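Local coordinates for 1-phosphatidylinositol 4,5-bisphosphate phosphodiesterase (Drosophila melanogaster, PDB 6IRB), which belongs to the beta class of phosphoinositide phospholipases C, its modelled chain forming two long helices folded back on each other, at residues K121-E124 with D125-R129; L111-T114 with V115-A118. The protein carries 2 engineered substitutions. All coordinates share one frame; numbering follows the deposited sequence.

How the contacts relate
From the N terminus the chain passes a short helix, 11-15, and enters the very long helix 18-150. Contact 2 (111-118) comes first on it and contact 1 (121-129) follows, with their centres about 16 Å apart. They stand in series: neither nests in the other nor crosses it, and each closes nothing larger than a turn of the helix. Beyond residue 150 the chain reverses, and helix 157-210 runs back antiparallel alongside. Contact 1 faces a stretch nearer the middle of that returning helix, Gln186 to Leu193, and contact 2 one nearer its C-terminal end, His197 to Phe204. Both are local to one arm, and each presents a side that packs on the other arm of the hairpin.

Contact 1: K121-E124 with D125-R129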
# COMPACT_ATOMS: atom_id res chain seq x y z
N LYS A 121 -12.82 20.61 -34.83
CA LYS A 121 -13.95 20.28 -35.70
C LYS A 121 -15.07 21.28 -35.54
O LYS A 121 -15.78 21.57 -36.50
CB LYS A 121 -14.45 18.86 -35.43
CG LYS A 121 -15.65 18.47 -36.29
CD LYS A 121 -15.44 17.16 -37.00
CE LYS A 121 -16.71 16.71 -37.72
NZ LYS A 121 -17.92 16.76 -36.83
N GLN A 122 -15.24 21.82 -34.34
CA GLN A 122 -16.25 22.84 -34.13
C GLN A 122 -15.94 24.08 -34.96
O GLN A 122 -16.84 24.72 -35.51
CB GLN A 122 -16.33 23.20 -32.65
CG GLN A 122 -17.38 22.43 -31.89
CD GLN A 122 -17.54 22.91 -30.47
OE1 GLN A 122 -17.02 23.96 -30.09
NE2 GLN A 122 -18.25 22.13 -29.66
N LEU A 123 -14.66 24.44 -35.04
CA LEU A 123 -14.27 25.57 -35.88
C LEU A 123 -14.46 25.26 -37.36
O LEU A 123 -15.17 25.98 -38.07
CB LEU A 123 -12.83 25.97 -35.60
CG LEU A 123 -12.60 27.43 -35.99
CD1 LEU A 123 -13.71 28.31 -35.42
CD2 LEU A 123 -11.21 27.96 -35.62
N GLU A 124 -13.79 24.20 -37.85
CA GLU A 124 -13.97 23.73 -39.22
C GLU A 124 -15.44 23.69 -39.63
O GLU A 124 -15.83 24.24 -40.67
CB GLU A 124 -13.33 22.35 -39.42
CG GLU A 124 -11.88 22.35 -39.95
CD GLU A 124 -11.69 23.09 -41.30
OE1 GLU A 124 -12.69 23.46 -41.96
OE2 GLU A 124 -10.52 23.31 -41.70
N ASP A 125 -16.26 23.04 -38.81
CA ASP A 125 -17.69 22.95 -39.12
C ASP A 125 -18.32 24.33 -39.20
O ASP A 125 -19.09 24.61 -40.12
CB ASP A 125 -18.38 22.06 -38.09
CG ASP A 125 -18.33 20.58 -38.47
OD1 ASP A 125 -17.25 20.10 -38.87
OD2 ASP A 125 -19.37 19.90 -38.37
N ARG A 126 -17.99 25.22 -38.25
CA ARG A 126 -18.45 26.60 -38.36
C ARG A 126 -17.94 27.26 -39.62
O ARG A 126 -18.73 27.79 -40.42
CB ARG A 126 -18.03 27.43 -37.15
CG ARG A 126 -18.82 28.73 -37.16
CD ARG A 126 -18.11 29.88 -36.47
NE ARG A 126 -19.06 30.73 -35.76
CZ ARG A 126 -19.25 32.02 -36.03
NH1 ARG A 126 -18.57 32.60 -37.01
NH2 ARG A 126 -20.14 32.73 -35.33
N HIS A 127 -16.62 27.22 -39.84
CA HIS A 127 -16.01 27.94 -40.95
C HIS A 127 -16.74 27.68 -42.26
O HIS A 127 -16.87 28.59 -43.09
CB HIS A 127 -14.55 27.53 -41.10
CG HIS A 127 -13.61 28.25 -40.20
ND1 HIS A 127 -14.03 29.21 -39.29
CD2 HIS A 127 -12.26 28.16 -40.05
CE1 HIS A 127 -12.98 29.67 -38.63
NE2 HIS A 127 -11.90 29.05 -39.07
N ALA A 128 -17.26 26.47 -42.44
CA ALA A 128 -17.92 26.12 -43.69
C ALA A 128 -19.29 26.76 -43.79
O ALA A 128 -19.70 27.21 -44.87
CB ALA A 128 -18.04 24.59 -43.82
N ARG A 129 -20.01 26.83 -42.66
CA ARG A 129 -21.30 27.52 -42.60
C ARG A 129 -21.16 28.97 -43.05
O ARG A 129 -21.98 29.47 -43.83
CB ARG A 129 -21.82 27.48 -41.17
CG ARG A 129 -22.68 26.29 -40.87
CD ARG A 129 -22.79 26.10 -39.36
NE ARG A 129 -22.86 24.70 -38.92
CZ ARG A 129 -23.67 23.76 -39.40
NH1 ARG A 129 -24.55 24.02 -40.37
NH2 ARG A 129 -23.61 22.53 -38.90
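Lys121 through Glu124 each accept a backbone hydrogen bond from the residue four places on, from Asp125 N bound to Lys121 O (2.8 Å) to Ala128 N bound to Glu124 O (3.2 Å), in unbroken alpha-helical fashion. Among the side chains the main pair is Leu123 with His127. A first torsion of -156° sets Leu123 CG opposite the backbone N and beside its own carbonyl carbon, and from there it lies over one face of the imidazole one turn ahead. This is a CH-pi contact, with CG 3.8 Å from the centroid of the His127 ring, displaced toward the rim on the CE1-NE2 side. Both Leu123 methyls stay on that same face, CD1 3.6 Å from His127 CE1 and CD2 3.7 Å from His127 NE2. Elsewhere round the helix Lys121 bends toward Asp125, and NZ stays 3.8 Å from Asp125 OD2, a long salt bridge. The Leu123-His127 side turns to helix 157-210, where Leu123 rests on Met190 and Leu193, His127 meets Ala189, and His127 O receives a hydrogen bond from Gln186 NE2, tying the two antiparallel arms together.

Contact 2: L111-T114 with V115-A118; sequences LMLT and VQAA
Met112 and Gln116, one turn apart, lie side by side and point the same way, on the side of helix 18-150 that packs on helix 157-210, the other arm of an antiparallel helical hairpin. Met112, a selenomethionine, has its CG opposite the backbone N (chi1 -164°), and this CG is the atom that meets the glutamine, 3.8 Å from Gln116 NE2 and 3.9 Å from Gln116 CG. Further out, the Met112 side chain packs on Ile201 and Phe204 of the returning helix, and Gln116 also touches Ile201. This is the covered side: Gln116 is buried, and its side-chain NE2 hydrogen-bonds two acceptors across the hairpin, Gln200 OE1 and His197 O. Two such bonds would be expected to limit the rotation of the amide against the aliphatic part of Met112.

The other residues here are exposed in the single chain, though Leu111, Val115 and Ala117 touch neighbouring molecules in the crystal. Leu113 reaches across toward the glutamine only lightly, CD2 coming within 4.1 Å of Gln116 OE1. Val115 spreads its two methyls over the carbonyl oxygens of the preceding turn, CG1 nearest Leu111 O and CG2 nearest Met112 O. Ala117 and Ala118 offer just a methyl each.

Beneath both sides run the usual alpha-helical hydrogen bonds from each backbone N to the carbonyl oxygen four residues earlier. Val115 N reaches Leu111 O at 3.1 Å, and Ala117 N reaches Leu113 O at 2.8 Å. Under the Met112-Gln116 pair, Gln116 N bonds Met112 O at 2.8 Å. On the exposed side Thr114 turns its hydroxyl back along its own helix, where OG1 hydrogen-bonds Ala110 O.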
# COMPACT_ATOMS: atom_id res chain seq x y z
N LEU A 111 -7.86 12.66 -22.93
CA LEU A 111 -8.98 13.58 -22.83
C LEU A 111 -8.66 14.91 -23.47
O LEU A 111 -9.51 15.52 -24.13
CB LEU A 111 -9.36 13.78 -21.36
CG LEU A 111 -10.71 14.43 -21.11
CD1 LEU A 111 -11.81 13.52 -21.62
CD2 LEU A 111 -10.86 14.73 -19.63
N MSE A 112 -7.43 15.38 -23.30
CA MSE A 112 -7.02 16.62 -23.90
C MSE A 112 -7.14 16.57 -25.40
O MSE A 112 -7.83 17.39 -26.01
CB MSE A 112 -5.56 16.89 -23.59
CG MSE A 112 -5.13 18.30 -23.84
SE MSE A 112 -3.46 18.71 -22.97
CE MSE A 112 -2.30 17.64 -24.11
N LEU A 113 -6.50 15.56 -25.97
CA LEU A 113 -6.42 15.45 -27.42
C LEU A 113 -7.81 15.43 -28.03
O LEU A 113 -8.06 16.09 -29.04
CB LEU A 113 -5.64 14.20 -27.79
CG LEU A 113 -4.14 14.31 -27.48
CD1 LEU A 113 -3.38 13.14 -28.09
CD2 LEU A 113 -3.60 15.64 -28.00
N THR A 114 -8.72 14.68 -27.42
CA THR A 114 -10.11 14.65 -27.85
C THR A 114 -10.71 16.05 -27.88
O THR A 114 -11.09 16.54 -28.94
CB THR A 114 -10.92 13.74 -26.94
OG1 THR A 114 -10.14 12.59 -26.64
CG2 THR A 114 -12.21 13.32 -27.64
N VAL A 115 -10.83 16.68 -26.70
CA VAL A 115 -11.40 18.02 -26.63
C VAL A 115 -10.72 18.97 -27.61
O VAL A 115 -11.40 19.67 -28.38
CB VAL A 115 -11.40 18.53 -25.18
CG1 VAL A 115 -12.03 17.48 -24.28
CG2 VAL A 115 -10.03 18.79 -24.68
N GLN A 116 -9.38 19.06 -27.57
CA GLN A 116 -8.66 19.83 -28.58
C GLN A 116 -9.20 19.56 -29.98
O GLN A 116 -9.59 20.49 -30.71
CB GLN A 116 -7.16 19.51 -28.54
CG GLN A 116 -6.48 19.72 -27.20
CD GLN A 116 -5.04 20.13 -27.35
OE1 GLN A 116 -4.35 19.65 -28.25
NE2 GLN A 116 -4.57 21.02 -26.48
N ALA A 117 -9.28 18.28 -30.35
CA ALA A 117 -9.83 17.90 -31.64
C ALA A 117 -11.28 18.36 -31.76
O ALA A 117 -11.70 18.86 -32.81
CB ALA A 117 -9.71 16.38 -31.83
N ALA A 118 -12.07 18.20 -30.69
CA ALA A 118 -13.46 18.63 -30.73
C ALA A 118 -13.57 20.12 -31.03
O ALA A 118 -14.52 20.55 -31.70
CB ALA A 118 -14.14 18.31 -29.40